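Local coordinates for protein leucyl aminopeptidase (Trypanosoma brucei brucei, PDB 5NTD) that probably removes N-terminal amino acids, leucine among them, from peptides as an M17 aminopeptidase with bound manganese, here caught with the inhibitor bestatin, at residues Arg433-Thr438 with Pro511-Glu516; Val78-Thr83 with Val104-Thr109; Thr206-Arg211 with Ala318-Phe323; Leu146-Leu151 with Phe188-Ala193. One frame throughout, in Å; residues are numbered along the deposited sequence.

Contact 1 (Arg433-Thr438 with Pro511-Glu516); sequences RESGET and PALLTE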
loop_
_atom_site.group_PDB
_atom_site.type_symbol
_atom_site.label_atom_id
_atom_site.label_comp_id
_atom_site.label_asym_id
_atom_site.label_seq_id
_atom_site.Cartn_x
_atom_site.Cartn_y
_atom_site.Cartn_z
ATOM N N ARG G 433 37.705 13.251 -5.009
ATOM C CA ARG G 433 38.088 14.236 -4.002
ATOM C C ARG G 433 38.718 15.486 -4.613
ATOM O O ARG G 433 38.517 16.590 -4.144
ATOM C CB ARG G 433 39.005 13.626 -2.961
ATOM C CG ARG G 433 38.288 12.764 -1.929
ATOM C CD ARG G 433 39.212 12.247 -0.821
ATOM N NE ARG G 433 39.606 10.855 -1.086
ATOM C CZ ARG G 433 40.785 10.412 -1.538
ATOM N NH1 ARG G 433 41.814 11.235 -1.773
ATOM N NH2 ARG G 433 40.911 9.115 -1.752
ATOM N N GLU G 434 39.508 15.277 -5.651
ATOM C CA GLU G 434 40.175 16.385 -6.359
ATOM C C GLU G 434 39.193 17.192 -7.204
ATOM O O GLU G 434 39.201 18.411 -7.180
ATOM C CB GLU G 434 41.295 15.884 -7.270
ATOM C CG GLU G 434 42.556 15.475 -6.529
ATOM C CD GLU G 434 43.283 16.667 -5.905
ATOM O OE1 GLU G 434 43.475 17.699 -6.607
ATOM O OE2 GLU G 434 43.691 16.536 -4.736
ATOM N N SER G 435 38.349 16.484 -7.956
ATOM C CA SER G 435 37.359 17.133 -8.843
ATOM C C SER G 435 36.186 17.747 -8.108
ATOM O O SER G 435 35.481 18.590 -8.643
ATOM C CB SER G 435 36.812 16.147 -9.853
ATOM O OG SER G 435 36.005 15.143 -9.213
ATOM N N GLY G 436 35.941 17.278 -6.903
ATOM C CA GLY G 436 34.709 17.638 -6.158
ATOM C C GLY G 436 33.518 16.705 -6.414
ATOM O O GLY G 436 32.527 16.731 -5.694
ATOM N N GLU G 437 33.619 15.905 -7.473
ATOM C CA GLU G 437 32.548 14.961 -7.893
ATOM C C GLU G 437 32.763 13.642 -7.172
ATOM O O GLU G 437 33.282 12.659 -7.708
ATOM C CB GLU G 437 32.479 14.866 -9.403
ATOM C CG GLU G 437 32.056 16.222 -9.973
ATOM C CD GLU G 437 31.900 16.302 -11.471
ATOM O OE1 GLU G 437 32.149 15.304 -12.153
ATOM O OE2 GLU G 437 31.507 17.400 -11.956
ATOM N N THR G 438 32.435 13.686 -5.890
ATOM C CA THR G 438 32.895 12.687 -4.912
ATOM C C THR G 438 32.220 11.321 -5.084
ATOM O O THR G 438 31.110 11.241 -5.535
ATOM C CB THR G 438 32.666 13.143 -3.467
ATOM O OG1 THR G 438 31.348 13.661 -3.351
ATOM C CG2 THR G 438 33.647 14.224 -3.090
ATOM N N PRO G 511 31.418 14.175 -15.689
ATOM C CA PRO G 511 32.483 14.498 -16.645
ATOM C C PRO G 511 33.794 14.974 -16.035
ATOM O O PRO G 511 34.848 14.484 -16.389
ATOM C CB PRO G 511 31.861 15.594 -17.497
ATOM C CG PRO G 511 30.409 15.276 -17.457
ATOM C CD PRO G 511 30.156 14.807 -16.061
ATOM N N ALA G 512 33.720 15.883 -15.089
ATOM C CA ALA G 512 34.922 16.395 -14.413
ATOM C C ALA G 512 35.640 15.289 -13.634
ATOM O O ALA G 512 36.863 15.242 -13.566
ATOM C CB ALA G 512 34.592 17.545 -13.487
ATOM N N LEU G 513 34.860 14.413 -13.020
ATOM C CA LEU G 513 35.400 13.209 -12.340
ATOM C C LEU G 513 36.292 12.419 -13.313
ATOM O O LEU G 513 37.428 12.093 -13.001
ATOM C CB LEU G 513 34.279 12.298 -11.840
ATOM C CG LEU G 513 34.660 10.941 -11.233
ATOM C CD1 LEU G 513 35.527 11.128 -10.009
ATOM C CD2 LEU G 513 33.391 10.197 -10.876
ATOM N N LEU G 514 35.749 12.138 -14.482
ATOM C CA LEU G 514 36.485 11.414 -15.510
ATOM C C LEU G 514 37.752 12.191 -15.970
ATOM O O LEU G 514 38.816 11.616 -16.131
ATOM C CB LEU G 514 35.618 11.141 -16.724
ATOM C CG LEU G 514 34.490 10.136 -16.548
ATOM C CD1 LEU G 514 33.633 10.063 -17.799
ATOM C CD2 LEU G 514 35.056 8.753 -16.222
ATOM N N THR G 515 37.590 13.484 -16.188
ATOM C CA THR G 515 38.682 14.302 -16.640
ATOM C C THR G 515 39.842 14.195 -15.650
ATOM O O THR G 515 40.980 13.979 -16.039
ATOM C CB THR G 515 38.261 15.755 -16.823
ATOM O OG1 THR G 515 37.251 15.810 -17.843
ATOM C CG2 THR G 515 39.457 16.611 -17.279
ATOM N N GLU G 516 39.514 14.299 -14.370
ATOM C CA GLU G 516 40.508 14.251 -13.310
ATOM C C GLU G 516 41.107 12.858 -13.224
ATOM O O GLU G 516 42.329 12.693 -13.060
ATOM C CB GLU G 516 39.907 14.695 -12.001
ATOM C CG GLU G 516 40.849 14.614 -10.807
ATOM C CD GLU G 516 42.090 15.506 -10.937
ATOM O OE1 GLU G 516 42.036 16.532 -11.654
ATOM O OE2 GLU G 516 43.133 15.151 -10.331
HETATM O O HOH W 1 31.355 17.911 -14.297
#
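The carboxylate of Glu437 turns one face to the start of helix 511-519: the backbone N of Leu513 and the methyl of Ala512 both lie on that side. Leu513 N donates to Glu437 OE1 at 3.0 Å, coming from well above the carboxylate plane (53° out of it), while Ala512 CB packs 3.4 Å from Glu437 OE2. OE1 takes a second hydrogen bond from Gly510 N and OE2 makes a salt bridge to Arg159, so this buried group is gripped at both oxygens. The other flat group, the carboxylate of Glu516, meets Glu434 CB through OE2 at 3.6 Å. In the conformer described, the two glutamate planes stand 45° apart; the like charges would repel, but Arg519 and Lys520 form salt bridges with Glu516 and should offset this.

Between Glu434 and Glu437, helix 422-435 ends and the chain turns back. Gly436 has positive phi, and Ser435 closes an ST turn: its OG accepts from Glu437 N at 3.0 Å. With chi1 at 68°, OG sits between the backbone N and the carbonyl carbon, where it also bonds Ala431 O one turn back in the same helix. Glu437 is then the centre of an inverse gamma turn, and its side chain runs extended beyond CG to reach the neighbouring helix. Beneath it, Leu513 CD1 packs 3.6 Å from Glu437 O, and Ser435 CB rests 4.0 Å from Glu516 CB. The backbone N-H groups at the start of helix 511-519, with Arg159, would probably favour the charged form of Glu437.

Contact 2 (Val78-Thr83 with Val104-Thr109); sequences VKEGGT and VGEVPT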
loop_
_atom_site.group_PDB
_atom_site.type_symbol
_atom_site.label_atom_id
_atom_site.label_comp_id
_atom_site.label_asym_id
_atom_site.label_seq_id
_atom_site.Cartn_x
_atom_site.Cartn_y
_atom_site.Cartn_z
ATOM N N VAL G 78 28.551 37.791 7.806
ATOM C CA VAL G 78 28.208 36.587 7.031
ATOM C C VAL G 78 28.354 35.336 7.910
ATOM O O VAL G 78 29.261 35.223 8.739
ATOM C CB VAL G 78 29.027 36.438 5.732
ATOM C CG1 VAL G 78 30.481 36.110 6.030
ATOM C CG2 VAL G 78 28.422 35.383 4.816
ATOM N N LYS G 79 27.403 34.433 7.740
ATOM C CA LYS G 79 27.391 33.134 8.436
ATOM C C LYS G 79 28.087 32.066 7.554
ATOM O O LYS G 79 28.044 32.124 6.336
ATOM C CB LYS G 79 25.953 32.729 8.804
ATOM C CG LYS G 79 25.315 33.615 9.882
ATOM C CD LYS G 79 23.896 33.150 10.250
ATOM C CE LYS G 79 22.845 33.417 9.165
ATOM N NZ LYS G 79 21.881 34.474 9.570
ATOM N N GLU G 80 28.722 31.107 8.206
ATOM C CA GLU G 80 29.341 29.958 7.512
ATOM C C GLU G 80 28.303 29.213 6.664
ATOM O O GLU G 80 27.207 28.961 7.095
ATOM C CB GLU G 80 29.952 28.984 8.501
ATOM C CG GLU G 80 30.648 27.820 7.832
ATOM C CD GLU G 80 31.270 26.844 8.829
ATOM O OE1 GLU G 80 30.993 25.726 8.543
ATOM O OE2 GLU G 80 31.972 27.106 9.865
ATOM N N GLY G 81 28.632 29.012 5.409
ATOM C CA GLY G 81 27.680 28.474 4.435
ATOM C C GLY G 81 26.600 29.414 3.955
ATOM O O GLY G 81 25.743 29.045 3.157
ATOM N N GLY G 82 26.658 30.657 4.404
ATOM C CA GLY G 82 25.677 31.696 4.014
ATOM C C GLY G 82 26.279 32.849 3.205
ATOM O O GLY G 82 27.488 32.908 2.948
ATOM N N THR G 83 25.399 33.739 2.771
ATOM C CA THR G 83 25.789 34.936 2.053
ATOM C C THR G 83 25.366 36.200 2.810
ATOM O O THR G 83 24.509 36.161 3.683
ATOM C CB THR G 83 25.214 35.004 0.634
ATOM O OG1 THR G 83 23.791 35.046 0.691
ATOM C CG2 THR G 83 25.650 33.836 -0.201
ATOM N N VAL G 104 29.071 38.637 -0.297
ATOM C CA VAL G 104 30.135 37.830 0.325
ATOM C C VAL G 104 29.535 36.451 0.704
ATOM O O VAL G 104 28.422 36.396 1.232
ATOM C CB VAL G 104 30.682 38.491 1.588
ATOM C CG1 VAL G 104 31.704 37.615 2.262
ATOM C CG2 VAL G 104 31.302 39.828 1.251
ATOM N N GLY G 105 30.302 35.396 0.457
ATOM C CA GLY G 105 29.927 34.038 0.852
ATOM C C GLY G 105 31.042 33.306 1.532
ATOM O O GLY G 105 32.156 33.297 1.041
ATOM N N GLU G 106 30.733 32.720 2.675
ATOM C CA GLU G 106 31.724 32.012 3.493
ATOM C C GLU G 106 31.638 30.500 3.255
ATOM O O GLU G 106 30.641 29.851 3.565
ATOM C CB GLU G 106 31.600 32.335 5.003
ATOM C CG GLU G 106 32.737 31.763 5.851
ATOM C CD GLU G 106 32.564 32.025 7.341
ATOM O OE1 GLU G 106 32.261 33.171 7.716
ATOM O OE2 GLU G 106 32.728 31.065 8.151
ATOM N N VAL G 107 32.742 29.964 2.779
ATOM C CA VAL G 107 32.919 28.510 2.571
ATOM C C VAL G 107 33.450 27.849 3.851
ATOM O O VAL G 107 34.441 28.307 4.410
ATOM C CB VAL G 107 33.914 28.227 1.437
ATOM C CG1 VAL G 107 34.004 26.737 1.148
ATOM C CG2 VAL G 107 33.510 28.990 0.187
ATOM N N PRO G 108 32.810 26.767 4.329
ATOM C CA PRO G 108 33.403 26.046 5.452
ATOM C C PRO G 108 34.763 25.428 5.133
ATOM O O PRO G 108 35.085 25.144 3.981
ATOM C CB PRO G 108 32.389 24.957 5.755
ATOM C CG PRO G 108 31.729 24.711 4.469
ATOM C CD PRO G 108 31.639 26.065 3.807
ATOM N N THR G 109 35.553 25.240 6.168
ATOM C CA THR G 109 36.817 24.499 6.016
ATOM C C THR G 109 36.623 23.030 6.411
ATOM O O THR G 109 37.419 22.207 6.019
ATOM C CB THR G 109 38.008 25.027 6.868
ATOM O OG1 THR G 109 37.606 25.124 8.225
ATOM C CG2 THR G 109 38.516 26.352 6.370
HETATM O O HOH W 2 31.210 33.485 10.376
HETATM O O HOH W 3 33.942 24.842 8.392
#
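Val78 and Glu106 form the packed side of this contact, where the loop after helix 69-77 folds against strand 99-107 in the N-terminal, macro-like domain. Val78 CG2, anti to its own N, points at Val104 O (3.7 Å), while CG1 lies against Glu106 OE1 and CB and 4.2 Å from Val104 CG1. Next to this, two backbone bonds join the chains. Gly81 N donates to Glu106 O at 2.9 Å, tilted 21° from the carbonyl plane, and Glu106 N returns a straighter but longer bond (3.3 Å) to Gly82 O. Gly82 O also receives a CA-H...O contact from Gly105, and Thr83 CA makes another to Val104 O at 3.1 Å, in the non-hydrogen-bonded antiparallel pair of Thr83 with Gly105. Glycines suit this tight corner: Lys79 to Gly82 is a type II turn, with Gly81 at positive phi, and the turn leads into strand 83-89, outermost of the sheet within this chain.

The other side is looser and wetter. Glu80 is exposed, its chain extended beyond CG (chi2 180°) across Pro108 at about a right angle, and OE1 reaches Pro108 CB at 3.2 Å. Its CB lies 3.5 Å from Glu106 OE2, and a water weakly links Glu80 OE1 with Thr109 N. Another water sits between Val78 O and Glu106 OE1.

The carboxylates of Glu80 and Glu106 come within 4.4 Å (OE2 to OE2), so they would probably repel mildly. Binding across the contact therefore rests on the backbone and on valine packing, with water probably screening the two charges.

Contact 3 (Thr206-Arg211 with Ala318-Phe323); sequences TQLCQR and AVFCGF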
loop_
_atom_site.group_PDB
_atom_site.type_symbol
_atom_site.label_atom_id
_atom_site.label_comp_id
_atom_site.label_asym_id
_atom_site.label_seq_id
_atom_site.Cartn_x
_atom_site.Cartn_y
_atom_site.Cartn_z
ATOM N N THR G 206 30.516 20.172 -18.107
ATOM C CA THR G 206 29.618 20.124 -16.955
ATOM C C THR G 206 28.206 20.628 -17.337
ATOM O O THR G 206 27.200 20.019 -17.000
ATOM C CB THR G 206 30.132 20.983 -15.814
ATOM O OG1 THR G 206 31.379 20.455 -15.373
ATOM C CG2 THR G 206 29.151 20.989 -14.618
ATOM N N GLN G 207 28.181 21.734 -18.079
ATOM C CA GLN G 207 26.932 22.400 -18.471
ATOM C C GLN G 207 26.197 21.705 -19.603
ATOM O O GLN G 207 24.975 21.662 -19.614
ATOM C CB GLN G 207 27.161 23.841 -18.823
ATOM C CG GLN G 207 27.557 24.646 -17.598
ATOM C CD GLN G 207 27.836 26.102 -17.913
ATOM O OE1 GLN G 207 28.128 26.459 -19.065
ATOM N NE2 GLN G 207 27.782 26.936 -16.895
ATOM N N LEU G 208 26.934 21.135 -20.537
ATOM C CA LEU G 208 26.299 20.307 -21.587
ATOM C C LEU G 208 25.649 19.078 -20.935
ATOM O O LEU G 208 24.550 18.698 -21.278
ATOM C CB LEU G 208 27.304 19.866 -22.643
ATOM C CG LEU G 208 26.758 18.943 -23.714
ATOM C CD1 LEU G 208 25.595 19.581 -24.449
ATOM C CD2 LEU G 208 27.853 18.592 -24.714
ATOM N N CYS G 209 26.381 18.461 -20.027
ATOM C CA CYS G 209 25.903 17.292 -19.280
ATOM C C CYS G 209 24.624 17.659 -18.534
ATOM O O CYS G 209 23.598 16.986 -18.639
ATOM C CB CYS G 209 26.956 16.812 -18.323
ATOM S SG CYS G 209 26.508 15.301 -17.422
ATOM N N GLN G 210 24.679 18.803 -17.872
ATOM C CA GLN G 210 23.502 19.367 -17.185
ATOM C C GLN G 210 22.326 19.550 -18.130
ATOM O O GLN G 210 21.171 19.202 -17.821
ATOM C CB GLN G 210 23.851 20.683 -16.533
ATOM C CG GLN G 210 22.817 21.174 -15.557
ATOM C CD GLN G 210 23.021 22.645 -15.214
ATOM O OE1 GLN G 210 23.363 22.988 -14.092
ATOM N NE2 GLN G 210 22.769 23.517 -16.182
ATOM N N ARG G 211 22.623 20.057 -19.310
ATOM C CA ARG G 211 21.585 20.357 -20.321
ATOM C C ARG G 211 20.889 19.087 -20.748
ATOM O O ARG G 211 19.660 19.022 -20.831
ATOM C CB ARG G 211 22.211 21.050 -21.528
ATOM C CG ARG G 211 21.190 21.555 -22.542
ATOM C CD ARG G 211 21.837 22.354 -23.681
ATOM N NE ARG G 211 20.807 22.790 -24.602
ATOM C CZ ARG G 211 19.947 23.781 -24.358
ATOM N NH1 ARG G 211 20.028 24.513 -23.252
ATOM N NH2 ARG G 211 18.972 24.031 -25.244
ATOM N N ALA G 318 27.271 11.732 -18.725
ATOM C CA ALA G 318 28.526 11.874 -18.017
ATOM C C ALA G 318 29.721 11.363 -18.862
ATOM O O ALA G 318 30.701 12.057 -19.044
ATOM C CB ALA G 318 28.492 11.148 -16.691
ATOM N N VAL G 319 29.610 10.140 -19.359
ATOM C CA VAL G 319 30.675 9.565 -20.175
ATOM C C VAL G 319 30.821 10.307 -21.508
ATOM O O VAL G 319 31.923 10.520 -21.995
ATOM C CB VAL G 319 30.531 8.058 -20.425
ATOM C CG1 VAL G 319 30.586 7.311 -19.102
ATOM C CG2 VAL G 319 29.281 7.698 -21.201
ATOM N N PHE G 320 29.707 10.700 -22.078
ATOM C CA PHE G 320 29.732 11.460 -23.329
ATOM C C PHE G 320 30.533 12.738 -23.162
ATOM O O PHE G 320 31.398 13.060 -23.951
ATOM C CB PHE G 320 28.327 11.801 -23.805
ATOM C CG PHE G 320 28.296 12.607 -25.065
ATOM C CD1 PHE G 320 28.900 12.135 -26.219
ATOM C CD2 PHE G 320 27.645 13.845 -25.116
ATOM C CE1 PHE G 320 28.853 12.870 -27.402
ATOM C CE2 PHE G 320 27.600 14.585 -26.289
ATOM C CZ PHE G 320 28.217 14.096 -27.437
ATOM N N CYS G 321 30.217 13.493 -22.120
ATOM C CA CYS G 321 30.836 14.807 -21.923
ATOM C C CYS G 321 32.289 14.680 -21.449
ATOM O O CYS G 321 33.128 15.510 -21.779
ATOM C CB CYS G 321 30.007 15.668 -21.012
ATOM S SG CYS G 321 28.395 16.115 -21.736
ATOM N N GLY G 322 32.572 13.673 -20.662
ATOM C CA GLY G 322 33.957 13.383 -20.235
ATOM C C GLY G 322 34.817 13.057 -21.451
ATOM O O GLY G 322 35.956 13.482 -21.579
ATOM N N PHE G 323 34.224 12.280 -22.349
ATOM C CA PHE G 323 34.812 11.982 -23.658
ATOM C C PHE G 323 35.085 13.282 -24.427
ATOM O O PHE G 323 36.162 13.465 -24.981
ATOM C CB PHE G 323 33.917 11.082 -24.453
ATOM C CG PHE G 323 34.445 10.733 -25.810
ATOM C CD1 PHE G 323 35.208 9.601 -26.001
ATOM C CD2 PHE G 323 34.084 11.477 -26.916
ATOM C CE1 PHE G 323 35.626 9.223 -27.272
ATOM C CE2 PHE G 323 34.500 11.117 -28.191
ATOM C CZ PHE G 323 35.270 9.987 -28.369
#
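Leu208 is the first residue of Thr206-Arg211 to reach helix 314-328; Gln207, just before it, turns away to Tyr22 and other polar partners. Leu208 CG lies 3.8 Å from Cys321 SG, and its CD2 comes obliquely to the Phe320 ring, 4.3 Å from CE2. CG stands anti to the backbone N (chi1 176°), and this carries the isobutyl end across to the other helix, where Tyr232 of helix 222-236 also touches it.

Cys209 follows, at the point where the two backbones come nearest. The SG of Cys321 sits directly against this part of the helix, 3.5 Å from Cys209 N and 3.8 Å from Cys209 CB. Cys209 sends its own sulfur the other way along the partner: SG packs 3.9 Å from Ala318 N, one turn before Cys321. The sulfurs of Cys209 and Cys321 remain 4.8 Å apart, well beyond a disulfide.

Arg211, last, turns outward to Asn164 and Ser18. The local axes run roughly antiparallel, at 153°, and approach to 9.1 Å. This is helix-helix packing inside the catalytic domain: it joins helix 196-214 to helix 314-328, which rests Val319 and Phe323 on strand 334-344 of the central sheet. Ser205 adds a hydrogen bond to Cys321 O just outside the pair.

No hydrogen bond crosses between the two segments: thiols, a leucine, an alanine and a phenylalanine ring line the seam, which implies that dispersion and close fit hold this buried stretch together.

Contact 4 (Leu146-Leu151 with Phe188-Ala193); sequences LSNAVL and FPEPPA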
loop_
_atom_site.group_PDB
_atom_site.type_symbol
_atom_site.label_atom_id
_atom_site.label_comp_id
_atom_site.label_asym_id
_atom_site.label_seq_id
_atom_site.Cartn_x
_atom_site.Cartn_y
_atom_site.Cartn_z
ATOM N N LEU G 146 38.606 32.951 -3.522
ATOM C CA LEU G 146 39.855 33.008 -2.772
ATOM C C LEU G 146 40.603 31.672 -2.729
ATOM O O LEU G 146 41.709 31.610 -2.216
ATOM C CB LEU G 146 39.617 33.549 -1.377
ATOM C CG LEU G 146 38.924 34.917 -1.398
ATOM C CD1 LEU G 146 38.712 35.418 0.020
ATOM C CD2 LEU G 146 39.693 35.950 -2.199
ATOM N N SER G 147 39.991 30.629 -3.257
ATOM C CA SER G 147 40.633 29.316 -3.378
ATOM C C SER G 147 41.369 29.255 -4.679
ATOM O O SER G 147 40.959 29.853 -5.666
ATOM C CB SER G 147 39.606 28.177 -3.337
ATOM O OG SER G 147 40.172 26.927 -3.736
ATOM N N ASN G 148 42.480 28.521 -4.675
ATOM C CA ASN G 148 43.234 28.217 -5.928
ATOM C C ASN G 148 42.980 26.790 -6.415
ATOM O O ASN G 148 43.718 26.280 -7.235
ATOM C CB ASN G 148 44.735 28.457 -5.748
ATOM C CG ASN G 148 45.086 29.938 -5.750
ATOM O OD1 ASN G 148 44.938 30.631 -6.769
ATOM N ND2 ASN G 148 45.499 30.443 -4.591
ATOM N N ALA G 149 41.942 26.142 -5.882
ATOM C CA ALA G 149 41.609 24.759 -6.270
ATOM C C ALA G 149 40.817 24.852 -7.558
ATOM O O ALA G 149 39.598 24.718 -7.588
ATOM C CB ALA G 149 40.847 24.046 -5.182
ATOM N N VAL G 150 41.535 25.082 -8.639
ATOM C CA VAL G 150 40.904 25.606 -9.867
ATOM C C VAL G 150 39.912 24.664 -10.532
ATOM O O VAL G 150 38.873 25.080 -11.007
ATOM C CB VAL G 150 41.920 26.122 -10.902
ATOM C CG1 VAL G 150 42.741 27.255 -10.297
ATOM C CG2 VAL G 150 42.829 25.019 -11.409
ATOM N N LEU G 151 40.236 23.389 -10.563
ATOM C CA LEU G 151 39.347 22.407 -11.241
ATOM C C LEU G 151 37.998 22.239 -10.503
ATOM O O LEU G 151 36.950 22.390 -11.119
ATOM C CB LEU G 151 40.005 21.035 -11.438
ATOM C CG LEU G 151 39.178 20.202 -12.428
ATOM C CD1 LEU G 151 39.897 20.111 -13.753
ATOM C CD2 LEU G 151 38.911 18.812 -11.889
ATOM N N PHE G 188 40.380 34.050 -10.024
ATOM C CA PHE G 188 41.244 33.343 -9.027
ATOM C C PHE G 188 42.268 34.304 -8.441
ATOM O O PHE G 188 42.577 35.318 -9.069
ATOM C CB PHE G 188 41.988 32.176 -9.650
ATOM C CG PHE G 188 41.088 31.049 -10.100
ATOM C CD1 PHE G 188 40.417 30.259 -9.173
ATOM C CD2 PHE G 188 40.903 30.783 -11.464
ATOM C CE1 PHE G 188 39.589 29.215 -9.582
ATOM C CE2 PHE G 188 40.056 29.755 -11.883
ATOM C CZ PHE G 188 39.410 28.973 -10.941
ATOM N N PRO G 189 42.795 34.013 -7.259
ATOM C CA PRO G 189 43.882 34.855 -6.718
ATOM C C PRO G 189 45.158 34.884 -7.587
ATOM O O PRO G 189 45.742 35.932 -7.795
ATOM C CB PRO G 189 44.209 34.194 -5.370
ATOM C CG PRO G 189 42.979 33.405 -5.042
ATOM C CD PRO G 189 42.472 32.905 -6.360
ATOM N N GLU G 190 45.549 33.719 -8.078
ATOM C CA GLU G 190 46.755 33.550 -8.883
ATOM C C GLU G 190 46.386 33.045 -10.253
ATOM O O GLU G 190 45.318 32.445 -10.425
ATOM C CB GLU G 190 47.675 32.513 -8.241
ATOM C CG GLU G 190 48.113 32.782 -6.797
ATOM C CD GLU G 190 48.942 34.064 -6.686
ATOM O OE1 GLU G 190 49.409 34.609 -7.709
ATOM O OE2 GLU G 190 49.184 34.534 -5.579
ATOM N N PRO G 191 47.294 33.213 -11.245
ATOM C CA PRO G 191 47.032 32.585 -12.548
ATOM C C PRO G 191 46.782 31.082 -12.362
ATOM O O PRO G 191 47.512 30.433 -11.638
ATOM C CB PRO G 191 48.322 32.833 -13.312
ATOM C CG PRO G 191 48.890 34.069 -12.711
ATOM C CD PRO G 191 48.531 34.003 -11.257
ATOM N N PRO G 192 45.711 30.552 -12.940
ATOM C CA PRO G 192 45.358 29.203 -12.607
ATOM C C PRO G 192 46.389 28.205 -13.124
ATOM O O PRO G 192 46.836 28.297 -14.273
ATOM C CB PRO G 192 43.996 29.014 -13.309
ATOM C CG PRO G 192 44.004 30.005 -14.406
ATOM C CD PRO G 192 44.740 31.173 -13.846
ATOM N N ALA G 193 46.649 27.199 -12.310
ATOM C CA ALA G 193 47.528 26.082 -12.716
ATOM C C ALA G 193 47.075 25.387 -14.001
ATOM O O ALA G 193 47.880 24.875 -14.783
ATOM C CB ALA G 193 47.645 25.058 -11.603
HETATM O O HOH W 4 44.985 29.785 -9.124
HETATM O O HOH W 5 46.080 27.077 -9.459
#
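The turns that leave two neighbouring parallel strands, 140-145 and 183-188, meet here at one end of the macro-like sheet, with Val150 against Phe188 at the centre. Val150 CG1 stands over the middle of the Phe188 ring, 3.7 Å from the centroid and only 9° off the ring normal, a clear CH-pi contact. The valine's chi1 of -60° places CG1 there, and the same methyl touches Pro192 CB at 3.7 Å. Ser147 O approaches the ring at its edge, near the plane, 3.6 Å from Phe188 CD1. Leu199 of helix 196-214 packs on Val150, Phe188 and Pro192 alike.

Farther out, Asn148 and Pro189 come from opposite directions: OD1 lies 3.4 Å from Pro189 CD and takes a weak hydrogen bond from Glu190 N. The turn itself is braced by Ser147 OG, which accepts from Ala149 N at 2.9 Å in an ST turn just before helix 150-158. A water donates weakly to Asn148 O and accepts from Ala193 N, joining the loops once more.

Strand 140-145, helix 150-158 and strand 183-188 thus make a beta-alpha-beta crossover, with the two loops packed side by side at the strands' C-terminal ends.

From the N terminus, contact 2 closes first, bringing 78-83 onto 104-109 across the hairpin of strands 83-89 and 99-107. Contact 4 then closes the crossover between 146-151 and 188-193. Contact 3 spans from helix 196-214, which follows the N-terminal domain's sheet, to helix 314-328 in the catalytic domain, and contact 1 joins 433-438 to the C-terminal helix. The four loops run in series; none nests in or crosses another. In space, Pro511 of contact 1 packs on Cys321 of contact 3, and Leu151 of contact 4 touches Ser435 and Glu516, so contact 1 bridges toward the N-terminal domain. Contact 2 stands apart, its nearest atoms about 7 Å from those of contact 4.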